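Local structure of zinc transport protein ZntB (3CK6) at residues Gly231-Ala234 against Leu235-Glu239; Gln190-Ala193 against Ile194-Leu197; Lys112-Arg116 against Ala117-Ile121; His27-Pro30 against Asn31-Tyr34. The protein probably transports zinc across the inner membrane together with protons, its cytoplasmic domain assembling into a funnel-shaped homopentamer. The protein carries 1 engineered substitution. All coordinates share one frame; numbering follows the deposited sequence.

Contact 1 (Gly231-Ala234 against Leu235-Glu239)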
# COMPACT_ATOMS: atom_id res chain seq x y z
N GLY E 231 16.04 -1.31 -10.23
CA GLY E 231 15.38 -0.90 -11.47
C GLY E 231 16.34 -0.86 -12.65
O GLY E 231 15.97 -1.25 -13.76
N GLU E 232 17.56 -0.40 -12.42
CA GLU E 232 18.62 -0.45 -13.43
C GLU E 232 19.05 -1.88 -13.81
O GLU E 232 19.43 -2.12 -14.95
CB GLU E 232 19.84 0.31 -12.95
CG GLU E 232 19.66 1.80 -12.96
CD GLU E 232 20.98 2.51 -12.82
OE1 GLU E 232 21.49 3.00 -13.84
OE2 GLU E 232 21.52 2.56 -11.68
N VAL E 233 19.03 -2.81 -12.86
CA VAL E 233 19.39 -4.20 -13.19
C VAL E 233 18.34 -4.85 -14.09
O VAL E 233 18.68 -5.51 -15.07
CB VAL E 233 19.64 -5.07 -11.93
CG1 VAL E 233 19.94 -6.50 -12.34
CG2 VAL E 233 20.81 -4.52 -11.11
N ALA E 234 17.07 -4.65 -13.73
CA ALA E 234 15.93 -5.10 -14.55
C ALA E 234 15.97 -4.55 -15.98
O ALA E 234 15.66 -5.27 -16.95
CB ALA E 234 14.61 -4.74 -13.86
N LEU E 235 16.38 -3.29 -16.13
CA LEU E 235 16.48 -2.67 -17.45
C LEU E 235 17.63 -3.23 -18.26
O LEU E 235 17.50 -3.42 -19.48
CB LEU E 235 16.58 -1.14 -17.35
CG LEU E 235 16.73 -0.30 -18.63
CD1 LEU E 235 15.72 -0.64 -19.72
CD2 LEU E 235 16.58 1.16 -18.26
N PHE E 236 18.77 -3.48 -17.62
CA PHE E 236 19.89 -4.10 -18.32
C PHE E 236 19.54 -5.52 -18.78
O PHE E 236 20.00 -5.95 -19.83
CB PHE E 236 21.19 -4.07 -17.51
CG PHE E 236 22.40 -4.49 -18.30
CD1 PHE E 236 22.75 -3.82 -19.48
CD2 PHE E 236 23.19 -5.56 -17.88
CE1 PHE E 236 23.86 -4.21 -20.23
CE2 PHE E 236 24.32 -5.96 -18.62
CZ PHE E 236 24.65 -5.29 -19.79
N GLN E 237 18.72 -6.22 -18.00
CA GLN E 237 18.17 -7.53 -18.39
C GLN E 237 17.28 -7.44 -19.64
O GLN E 237 17.35 -8.31 -20.53
CB GLN E 237 17.43 -8.19 -17.23
CG GLN E 237 18.38 -8.68 -16.13
CD GLN E 237 17.67 -9.24 -14.90
OE1 GLN E 237 18.00 -10.33 -14.41
NE2 GLN E 237 16.68 -8.50 -14.39
N ASP E 238 16.47 -6.39 -19.71
CA ASP E 238 15.70 -6.07 -20.93
C ASP E 238 16.60 -5.72 -22.11
O ASP E 238 16.30 -6.10 -23.24
CB ASP E 238 14.70 -4.93 -20.69
CG ASP E 238 13.54 -5.32 -19.78
OD1 ASP E 238 12.80 -4.40 -19.35
OD2 ASP E 238 13.37 -6.52 -19.47
N GLU E 239 17.68 -4.98 -21.85
CA GLU E 239 18.67 -4.63 -22.87
C GLU E 239 19.28 -5.87 -23.54
O GLU E 239 19.31 -5.97 -24.78
CB GLU E 239 19.79 -3.78 -22.27
CG GLU E 239 19.83 -2.36 -22.75
CD GLU E 239 21.13 -1.65 -22.39
OE1 GLU E 239 21.32 -1.30 -21.20
OE2 GLU E 239 21.96 -1.42 -23.29
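Gln237 lies back over the turn of helix that holds Val233 and Ala234, and its side chain can be traced from the backbone outward. Gln237 CB sits 3.4 Å from Ala234 O. Because CG stands anti to the carbonyl carbon (chi1 -71°), the chain runs back along the helix, and Gln237 CG comes within 3.4 Å of Val233 O. Beyond CG the chain is extended; Gln237 CD passes Val233 O at 3.9 Å, and Gln237 NE2 ends 3.5 Å from Ala234 CA. Val233 O is thus brushed by side-chain carbons while it accepts its regular helical bond from Gln237 N at 3.0 Å. The next residue repeats the backbone pattern, Asp238 N donating to Ala234 O at 3.1 Å. Val233 packs on His173 and Gln177 of helix 173-199, and the Phe236 ring meets His173 there while stacking on Phe163 beyond helix 134-161. Asp238 OD1 makes a weak hydrogen bond to Gln237 NE2 of a second subunit, and Gln237 packs on Asp238 of a third. Inside the chain the amide of Gln237 meets the helix mainly through van der Waals contact; its polar link to Asp238, a weak one, is made between neighbouring subunits.

Contact 2 (Gln190-Ala193 against Ile194-Leu197)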
# COMPACT_ATOMS: atom_id res chain seq x y z
N GLN E 190 15.48 -1.58 8.83
CA GLN E 190 16.34 -0.60 9.51
C GLN E 190 15.72 0.78 9.47
O GLN E 190 15.78 1.54 10.44
CB GLN E 190 17.72 -0.55 8.86
CG GLN E 190 18.81 0.21 9.64
CD GLN E 190 20.02 -0.69 9.90
OE1 GLN E 190 19.84 -1.87 10.20
NE2 GLN E 190 21.24 -0.16 9.74
N GLN E 191 15.16 1.13 8.32
CA GLN E 191 14.44 2.40 8.18
C GLN E 191 13.31 2.51 9.20
O GLN E 191 13.16 3.53 9.86
CB GLN E 191 13.91 2.57 6.76
CG GLN E 191 13.31 3.98 6.49
CD GLN E 191 12.67 4.08 5.12
OE1 GLN E 191 13.24 3.66 4.12
NE2 GLN E 191 11.47 4.61 5.07
N TYR E 192 12.50 1.45 9.31
CA TYR E 192 11.39 1.44 10.25
C TYR E 192 11.85 1.44 11.71
O TYR E 192 11.18 2.05 12.54
CB TYR E 192 10.40 0.31 9.96
CG TYR E 192 9.93 0.23 8.51
CD1 TYR E 192 9.83 -1.01 7.87
CD2 TYR E 192 9.63 1.39 7.78
CE1 TYR E 192 9.42 -1.10 6.54
CE2 TYR E 192 9.22 1.30 6.42
CZ TYR E 192 9.12 0.05 5.83
OH TYR E 192 8.72 -0.08 4.51
N ALA E 193 12.97 0.78 12.01
CA ALA E 193 13.54 0.72 13.36
C ALA E 193 13.96 2.12 13.81
O ALA E 193 13.66 2.55 14.93
CB ALA E 193 14.74 -0.25 13.41
N ILE E 194 14.61 2.85 12.90
CA ILE E 194 15.01 4.23 13.17
C ILE E 194 13.78 5.15 13.32
O ILE E 194 13.75 6.01 14.21
CB ILE E 194 16.05 4.74 12.12
CG1 ILE E 194 17.35 3.94 12.24
CG2 ILE E 194 16.29 6.30 12.29
CD1 ILE E 194 18.28 3.95 10.99
N ARG E 195 12.78 4.97 12.47
CA ARG E 195 11.53 5.73 12.63
C ARG E 195 10.93 5.48 14.01
O ARG E 195 10.58 6.43 14.72
CB ARG E 195 10.50 5.35 11.57
CG ARG E 195 9.22 6.21 11.62
CD ARG E 195 8.08 5.52 10.91
NE ARG E 195 7.80 4.22 11.52
CZ ARG E 195 7.34 3.16 10.87
NH1 ARG E 195 7.08 3.24 9.57
NH2 ARG E 195 7.13 2.02 11.51
N ASP E 196 10.86 4.19 14.37
CA ASP E 196 10.29 3.77 15.64
C ASP E 196 11.06 4.32 16.82
O ASP E 196 10.47 4.75 17.78
CB ASP E 196 10.20 2.24 15.72
CG ASP E 196 9.13 1.66 14.82
OD1 ASP E 196 8.34 2.44 14.22
OD2 ASP E 196 9.06 0.43 14.70
N LEU E 197 12.39 4.29 16.73
CA LEU E 197 13.22 4.87 17.76
C LEU E 197 12.86 6.35 17.93
O LEU E 197 12.70 6.82 19.05
CB LEU E 197 14.69 4.73 17.41
CG LEU E 197 15.68 5.55 18.25
CD1 LEU E 197 15.77 4.98 19.66
CD2 LEU E 197 17.03 5.49 17.54
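From Gln190 to Leu197 the backbone is an unbroken alpha helix, with Ile194 N, Arg195 N, Asp196 N and Leu197 N each donating to the carbonyl four residues earlier. Across the Tyr192-Arg195 pair, the guanidinium folds back over the tyrosine side chain. Arg195 leaves the helix with CG anti to its own amide nitrogen, and the bend at chi3 (59°) turns the head group back along the helix. Arg195 NH1 then lies 3.6 Å from Tyr192 CD2, approaching the ring obliquely, and the two planes are only 21° apart; Tyr192 CB sits over one face of the guanidinium. The charge of the guanidinium is met by the adjacent Asp196 in a salt bridge: Arg195 NE and NH2 both reach Asp196 OD1, side-on, at 3.3 Å and 3.0 Å, with OD1 close to the guanidinium plane. Two bonds to a single oxygen probably limit rotation of the head group. On this more polar side of helix 173-199 Arg195 also meets His216 of helix 209-246; the other side lies against the sheet and helix 134-161. There Ile194 CD1 meets Gln190 CG at 4.0 Å and Gln190 O at 3.5 Å. The buried glutamine bends at chi2, and its OE1 accepts from Arg82 N on strand 77-83. Leu197 reaches Phe77 and Leu79 of that strand, and Ile142 on helix 134-161.

Contact 3 (Lys112-Arg116 against Ala117-Ile121)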
# COMPACT_ATOMS: atom_id res chain seq x y z
N LYS E 112 28.72 -9.85 16.87
CA LYS E 112 29.23 -11.18 16.56
C LYS E 112 30.60 -11.01 15.90
O LYS E 112 31.57 -11.65 16.27
CB LYS E 112 28.28 -11.93 15.63
CG LYS E 112 28.84 -13.29 15.11
CD LYS E 112 27.72 -14.22 14.68
CE LYS E 112 27.41 -14.08 13.19
NZ LYS E 112 26.54 -15.21 12.71
N ILE E 113 30.66 -10.12 14.94
CA ILE E 113 31.88 -9.87 14.18
C ILE E 113 32.03 -8.36 14.07
O ILE E 113 31.03 -7.67 14.04
CB ILE E 113 31.77 -10.48 12.78
CG1 ILE E 113 30.33 -10.30 12.25
CG2 ILE E 113 32.10 -11.94 12.85
CD1 ILE E 113 30.23 -9.86 10.82
N PRO E 114 33.28 -7.85 14.07
CA PRO E 114 33.52 -6.40 14.12
C PRO E 114 32.82 -5.58 13.03
O PRO E 114 32.68 -6.03 11.90
CB PRO E 114 35.04 -6.31 14.00
CG PRO E 114 35.53 -7.60 14.58
CD PRO E 114 34.55 -8.60 14.06
N SER E 115 32.36 -4.40 13.44
CA SER E 115 31.79 -3.37 12.56
C SER E 115 32.83 -2.26 12.43
O SER E 115 33.34 -1.76 13.44
CB SER E 115 30.49 -2.86 13.19
OG SER E 115 30.23 -1.47 12.92
N ARG E 116 33.13 -1.86 11.20
CA ARG E 116 34.08 -0.78 10.95
C ARG E 116 33.54 0.54 11.54
O ARG E 116 34.31 1.30 12.09
CB ARG E 116 34.40 -0.64 9.45
CG ARG E 116 35.29 0.55 9.13
CD ARG E 116 36.76 0.17 8.92
NE ARG E 116 37.46 -0.24 10.14
CZ ARG E 116 38.45 0.45 10.73
NH1 ARG E 116 38.86 1.61 10.24
NH2 ARG E 116 39.02 -0.04 11.83
N ALA E 117 32.23 0.75 11.45
CA ALA E 117 31.58 1.95 12.04
C ALA E 117 31.87 2.13 13.54
O ALA E 117 32.20 3.23 14.01
CB ALA E 117 30.08 1.86 11.82
N ILE E 118 31.72 1.05 14.30
CA ILE E 118 32.01 1.08 15.73
C ILE E 118 33.53 1.16 16.05
O ILE E 118 33.91 1.87 16.97
CB ILE E 118 31.29 -0.06 16.48
CG1 ILE E 118 29.76 0.18 16.41
CG2 ILE E 118 31.74 -0.08 17.97
CD1 ILE E 118 28.92 -0.98 16.88
N MSE E 119 34.37 0.48 15.27
CA MSE E 119 35.83 0.68 15.36
C MSE E 119 36.23 2.14 15.24
O MSE E 119 37.08 2.61 16.00
CB MSE E 119 36.58 -0.11 14.27
CG MSE E 119 36.37 -1.59 14.35
SE MSE E 119 37.40 -2.49 13.01
CE MSE E 119 36.11 -3.84 12.56
N GLU E 120 35.64 2.84 14.28
CA GLU E 120 35.97 4.26 14.05
C GLU E 120 35.57 5.12 15.25
O GLU E 120 36.31 6.02 15.65
CB GLU E 120 35.41 4.74 12.70
CG GLU E 120 36.26 4.12 11.54
CD GLU E 120 35.73 4.31 10.11
OE1 GLU E 120 34.76 5.07 9.87
OE2 GLU E 120 36.32 3.67 9.21
N ILE E 121 34.44 4.80 15.87
CA ILE E 121 34.02 5.50 17.10
C ILE E 121 34.97 5.21 18.26
O ILE E 121 35.43 6.13 18.92
CB ILE E 121 32.54 5.19 17.46
CG1 ILE E 121 31.61 5.74 16.36
CG2 ILE E 121 32.20 5.74 18.86
CD1 ILE E 121 30.25 5.05 16.27
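Ser115 caps the N terminus of helix 116-126, just after the loop that leaves strand 106-111, and the contact is a local one between that loop and the first turns of the helix. Ser115 OG accepts from Ile118 N at 3.2 Å, with a nearly straight N-H...O angle of 166°, and so satisfies an amide that has no earlier helical carbonyl to bond. The regular ladder starts beside it: Met119 N donates to Ser115 O at 3.1 Å and Glu120 N to Arg116 O at 3.0 Å. The Arg116 side chain, bent at chi2 and chi3, curls over the outside of this first turn. Arg116 NH2 brings the guanidinium edge to SE of Met119, a selenomethionine, at 3.2 Å, though the end of that side chain is modelled with some doubt. Arg116 NH1 meanwhile forms a salt bridge to Glu120 OE2 at 3.4 Å, with the guanidinium and carboxylate planes turned 82° to each other. Glu120 OE2 also touches the aliphatic part of the arginine, at Arg116 CG, 3.3 Å off. Glu120 OE2 is shared with Lys148, so two cations meet one carboxylate near the start of a helix, a setting that would probably favour the ionised form. Among the neighbouring elements, helix 134-161 lies on one side, where Leu145 touches Ser115 and Leu137 and Gln140 touch Ile121, whereas Ile118 points to the sheet, packing on Ile98 of strand 96-103 and on Trp33 and His35 of strand 32-37.

Contact 4 (His27-Pro30 against Asn31-Tyr34)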
# COMPACT_ATOMS: atom_id res chain seq x y z
N HIS E 27 28.88 -4.28 37.90
CA HIS E 27 27.51 -3.78 37.84
C HIS E 27 27.47 -2.62 36.85
O HIS E 27 28.34 -1.74 36.88
CB HIS E 27 27.10 -3.32 39.25
CG HIS E 27 25.64 -3.02 39.40
ND1 HIS E 27 24.99 -2.07 38.64
CD2 HIS E 27 24.71 -3.52 40.25
CE1 HIS E 27 23.73 -2.00 39.01
NE2 HIS E 27 23.53 -2.88 39.98
N ILE E 28 26.47 -2.60 35.97
CA ILE E 28 26.34 -1.51 35.00
C ILE E 28 25.97 -0.17 35.69
O ILE E 28 25.35 -0.14 36.77
CB ILE E 28 25.38 -1.85 33.82
CG1 ILE E 28 23.92 -1.77 34.25
CG2 ILE E 28 25.71 -3.24 33.21
CD1 ILE E 28 22.96 -1.65 33.09
N GLN E 29 26.39 0.93 35.07
CA GLN E 29 26.18 2.27 35.61
C GLN E 29 25.59 3.19 34.55
O GLN E 29 25.93 3.07 33.37
CB GLN E 29 27.49 2.86 36.13
CG GLN E 29 28.34 1.95 37.03
CD GLN E 29 27.70 1.64 38.37
OE1 GLN E 29 28.07 0.66 39.02
NE2 GLN E 29 26.73 2.44 38.78
N PRO E 30 24.70 4.10 34.96
CA PRO E 30 24.12 5.05 34.03
C PRO E 30 25.20 5.90 33.36
O PRO E 30 26.20 6.24 34.00
CB PRO E 30 23.21 5.92 34.93
CG PRO E 30 22.89 5.04 36.09
CD PRO E 30 24.16 4.28 36.33
N ASN E 31 25.02 6.21 32.07
CA ASN E 31 25.97 6.98 31.27
C ASN E 31 27.23 6.22 30.81
O ASN E 31 28.13 6.79 30.21
CB ASN E 31 26.31 8.33 31.92
CG ASN E 31 25.10 9.22 32.03
OD1 ASN E 31 24.70 9.60 33.13
ND2 ASN E 31 24.46 9.49 30.89
N HIS E 32 27.28 4.91 31.07
CA HIS E 32 28.37 4.08 30.59
C HIS E 32 27.95 3.35 29.32
O HIS E 32 26.76 3.03 29.13
CB HIS E 32 28.79 3.05 31.64
CG HIS E 32 29.54 3.62 32.82
ND1 HIS E 32 29.17 4.78 33.46
CD2 HIS E 32 30.63 3.16 33.48
CE1 HIS E 32 30.00 5.02 34.46
NE2 HIS E 32 30.90 4.05 34.48
N TRP E 33 28.95 3.07 28.48
CA TRP E 33 28.79 2.24 27.29
C TRP E 33 29.61 0.97 27.46
O TRP E 33 30.79 1.02 27.83
CB TRP E 33 29.23 2.99 26.04
CG TRP E 33 29.22 2.16 24.78
CD1 TRP E 33 28.27 1.23 24.40
CD2 TRP E 33 30.19 2.20 23.72
NE1 TRP E 33 28.61 0.70 23.17
CE2 TRP E 33 29.76 1.29 22.73
CE3 TRP E 33 31.36 2.96 23.50
CZ2 TRP E 33 30.49 1.07 21.54
CZ3 TRP E 33 32.08 2.74 22.30
CH2 TRP E 33 31.64 1.81 21.34
N TYR E 34 28.96 -0.17 27.25
CA TYR E 34 29.58 -1.48 27.32
C TYR E 34 29.45 -2.11 25.93
O TYR E 34 28.33 -2.35 25.46
CB TYR E 34 28.86 -2.35 28.36
CG TYR E 34 28.78 -1.69 29.73
CD1 TYR E 34 29.76 -1.92 30.70
CD2 TYR E 34 27.74 -0.80 30.04
CE1 TYR E 34 29.72 -1.29 31.94
CE2 TYR E 34 27.70 -0.17 31.28
CZ TYR E 34 28.68 -0.43 32.23
OH TYR E 34 28.63 0.23 33.45
O HOH W 1 30.25 -0.51 35.28
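Gln29 CB lies over the centre of the His32 imidazole, 3.7 Å from the ring centroid and 12° off its normal, a CH-pi contact between side chains that run side by side in the same direction. At the ring's edge, His32 ND1 makes a weak hydrogen bond to Pro30 O at 3.4 Å, so one flat group is touched on a face and along its rim by two consecutive residues. Both contacts follow from the type II beta turn that runs from Gln29 to His32, closed by His32 N donating to Gln29 O at 3.2 Å. Pro30 takes the second position of the turn and Asn31 the third, where a positive phi (76°) is needed; the chain then enters strand 32-37 of the mixed sheet. Two residues on, Tyr34 reaches back to the residues before the turn. Tyr34 OH accepts from Gln29 N at 2.9 Å and also bonds a water at 2.6 Å; that water donates to His27 O. Ile28 packs against the same ring: Ile28 CB approaches Tyr34 CE2 at 3.8 Å while CG2 stands over one face toward the rim. His10 of strand 7-12 stacks with Tyr34 and also meets the His32 ring, and Ile28 N is held by Asn50 OD1. His27 ND1 donates to Ile28 O at 2.7 Å, in the carbonyl plane and on a lone pair.

In the fold
From the N terminus the four contacts come in series, none nesting in or crossing another. Contact 4 closes a tight turn at the entry to strand 32-37. Contact 3 follows strand 106-111, the parallel neighbour of 32-37, and caps helix 116-126. These two alone touch, Ile118 CG2 packing on Trp33 CH2 at 3.9 Å, and so join helix to sheet. Contact 2, about 20 Å from contact 3 between centres, closes no loop but lies where helix 173-199 packs on strand 77-83 and helix 134-161. Contact 1 lies far along helix 209-246, about 50 Å from contact 4 between centres and across the chain's centre from it, where subunits meet.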